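Local atomic coordinates of oxidized polyvinyl alcohol hydrolase (Sphingopyxis, PDB entry 3WLA), a protein that hydrolyses beta-diketones such as 4,6-nonanedione and cleaves oxidized polyvinyl alcohol in the second step of polyvinyl alcohol degradation. Residues Leu172-Glu177 / Leu229-Val234. Residues are numbered along the deposited sequence; the frame is centred on the assembly and turned at random.
Sequences LLFDSE and LDPMVV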
loop_
_atom_site.group_PDB
_atom_site.type_symbol
_atom_site.label_atom_id
_atom_site.label_comp_id
_atom_site.label_asym_id
_atom_site.label_seq_id
_atom_site.Cartn_x
_atom_site.Cartn_y
_atom_site.Cartn_z
ATOM N N LEU A 172 -6.603 2.161 -1.246
ATOM C CA LEU A 172 -7.645 1.832 -0.246
ATOM C C LEU A 172 -8.630 2.989 -0.074
ATOM O O LEU A 172 -9.792 2.774 0.332
ATOM C CB LEU A 172 -7.047 1.482 1.131
ATOM C CG LEU A 172 -6.141 0.221 1.178
ATOM C CD1 LEU A 172 -5.665 -0.014 2.564
ATOM C CD2 LEU A 172 -6.871 -1.010 0.691
ATOM N N LEU A 173 -8.158 4.209 -0.350
ATOM C CA LEU A 173 -8.991 5.395 -0.211
ATOM C C LEU A 173 -9.880 5.622 -1.402
ATOM O O LEU A 173 -11.033 6.087 -1.253
ATOM C CB LEU A 173 -8.133 6.655 0.037
ATOM C CG LEU A 173 -7.459 6.758 1.435
ATOM C CD1 LEU A 173 -6.448 7.918 1.459
ATOM C CD2 LEU A 173 -8.485 6.928 2.530
ATOM N N PHE A 174 -9.347 5.354 -2.579
ATOM C CA PHE A 174 -10.096 5.532 -3.818
ATOM C C PHE A 174 -10.882 4.329 -4.326
ATOM O O PHE A 174 -11.846 4.495 -5.044
ATOM C CB PHE A 174 -9.179 5.899 -4.973
ATOM C CG PHE A 174 -8.900 7.374 -5.080
ATOM C CD1 PHE A 174 -9.803 8.214 -5.708
ATOM C CD2 PHE A 174 -7.740 7.931 -4.488
ATOM C CE1 PHE A 174 -9.586 9.594 -5.742
ATOM C CE2 PHE A 174 -7.497 9.307 -4.512
ATOM C CZ PHE A 174 -8.439 10.156 -5.146
ATOM N N ASP A 175 -10.453 3.129 -3.961
ATOM C CA ASP A 175 -11.068 1.930 -4.498
ATOM C C ASP A 175 -11.352 0.891 -3.421
ATOM O O ASP A 175 -11.048 -0.305 -3.566
ATOM C CB ASP A 175 -10.111 1.375 -5.575
ATOM C CG ASP A 175 -10.796 0.412 -6.540
ATOM O OD1 ASP A 175 -12.026 0.343 -6.505
ATOM O OD2 ASP A 175 -10.107 -0.260 -7.348
ATOM N N SER A 176 -11.970 1.328 -2.339
ATOM C CA SER A 176 -12.298 0.402 -1.275
ATOM C C SER A 176 -13.397 -0.605 -1.687
ATOM O O SER A 176 -13.639 -1.582 -1.001
ATOM C CB SER A 176 -12.729 1.172 -0.033
ATOM O OG SER A 176 -13.920 1.905 -0.255
ATOM N N GLU A 177 -14.043 -0.385 -2.823
ATOM C CA GLU A 177 -15.079 -1.315 -3.287
ATOM C C GLU A 177 -14.408 -2.608 -3.745
ATOM O O GLU A 177 -14.999 -3.690 -3.732
ATOM C CB GLU A 177 -15.844 -0.737 -4.479
ATOM C CG GLU A 177 -16.825 0.343 -4.142
ATOM C CD GLU A 177 -16.141 1.657 -3.712
ATOM O OE1 GLU A 177 -14.983 1.963 -4.185
ATOM O OE2 GLU A 177 -16.798 2.383 -2.900
ATOM N N LEU A 229 -16.358 4.478 3.559
ATOM C CA LEU A 229 -15.686 3.552 2.641
ATOM C C LEU A 229 -16.370 2.190 2.741
ATOM O O LEU A 229 -17.085 1.914 3.714
ATOM C CB LEU A 229 -14.203 3.361 3.026
ATOM C CG LEU A 229 -13.288 4.586 3.129
ATOM C CD1 LEU A 229 -12.018 4.125 3.859
ATOM C CD2 LEU A 229 -12.985 5.178 1.727
ATOM N N ASP A 230 -16.123 1.355 1.740
ATOM C CA ASP A 230 -16.622 -0.011 1.699
ATOM C C ASP A 230 -15.854 -0.729 2.847
ATOM O O ASP A 230 -14.763 -0.275 3.216
ATOM C CB ASP A 230 -16.236 -0.611 0.363
ATOM C CG ASP A 230 -17.271 -1.595 -0.155
ATOM O OD1 ASP A 230 -18.430 -1.154 -0.315
ATOM O OD2 ASP A 230 -16.921 -2.796 -0.402
ATOM N N PRO A 231 -16.379 -1.861 3.393
ATOM C CA PRO A 231 -15.755 -2.626 4.492
ATOM C C PRO A 231 -14.354 -3.145 4.153
ATOM O O PRO A 231 -14.130 -3.713 3.060
ATOM C CB PRO A 231 -16.741 -3.770 4.726
ATOM C CG PRO A 231 -18.000 -3.192 4.325
ATOM C CD PRO A 231 -17.636 -2.522 3.010
ATOM N N MET A 232 -13.436 -2.957 5.101
ATOM C CA MET A 232 -12.031 -3.373 4.928
ATOM C C MET A 232 -11.325 -3.574 6.239
ATOM O O MET A 232 -11.808 -3.130 7.300
ATOM C CB MET A 232 -11.202 -2.296 4.183
ATOM C CG MET A 232 -11.483 -2.059 2.712
ATOM S SD MET A 232 -10.405 -0.788 1.987
ATOM C CE MET A 232 -10.758 0.746 2.972
ATOM N N VAL A 233 -10.164 -4.237 6.155
ATOM C CA VAL A 233 -9.269 -4.402 7.306
ATOM C C VAL A 233 -7.907 -3.791 6.830
ATOM O O VAL A 233 -7.414 -4.079 5.717
ATOM C CB VAL A 233 -9.110 -5.889 7.729
ATOM C CG1 VAL A 233 -8.770 -6.721 6.595
ATOM C CG2 VAL A 233 -8.088 -6.018 8.811
ATOM N N VAL A 234 -7.344 -2.911 7.641
ATOM C CA VAL A 234 -6.083 -2.240 7.276
ATOM C C VAL A 234 -5.049 -2.350 8.385
ATOM O O VAL A 234 -5.335 -2.024 9.568
ATOM C CB VAL A 234 -6.361 -0.760 6.953
ATOM C CG1 VAL A 234 -5.018 0.003 6.587
ATOM C CG2 VAL A 234 -7.371 -0.673 5.813
HETATM O O HOH W 1 -17.702 -4.223 -3.169
#
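Ser176 meets the other segment with both atoms of its short side chain. Its OG accepts the backbone N-H of Asp230 at 3.0 Å from OG to N, a nearly straight bond of 159°, while its CB rests on the thioether of Met232, 3.6 Å from CE. With chi1 at 64°, OG sits between the backbone N and the carbonyl carbon of Ser176, which turns it to Asp230 and leaves the CB carbon against the methionine. Replacing Ser176 with an alanine would probably leave the Asp230 N-H without its acceptor across this contact and weaken the hold on the loop that leads into strand 232-238. Met232 runs out extended and then bends at chi3 (-60°), which brings its methyl under the end of the helix, 3.5 Å from CE to Leu172 O. That carbonyl is buried with no polar partner, so the methyl and CD2 of Leu229 are what the second segment sets against it. Here helix 163-174 of the alpha/beta-hydrolase fold, which follows the probable nucleophile elbow at Ser162, runs out over strand 232-238 of the central sheet; the turn beyond it leads to strand 181-185, next to 232-238 in that sheet. Further along, Leu172 splits its branches: CD2 slants across the sulfur, 3.8 Å from Met232 SD, while CD1 meets Val234 tip to tip, 3.7 Å from its CG2. Leu229 comes in from the loop side, its CD2 methyl 3.7 Å from Leu173 O, and the side chains of Leu173 and Leu229 both pack on Tyr267 of helix 257-269. At the solvent-facing end a water donates to Glu177 O and to OD2 of Asp230, and Lys308 hydrogen-bonds to the carbonyls of Ser176 and Pro231.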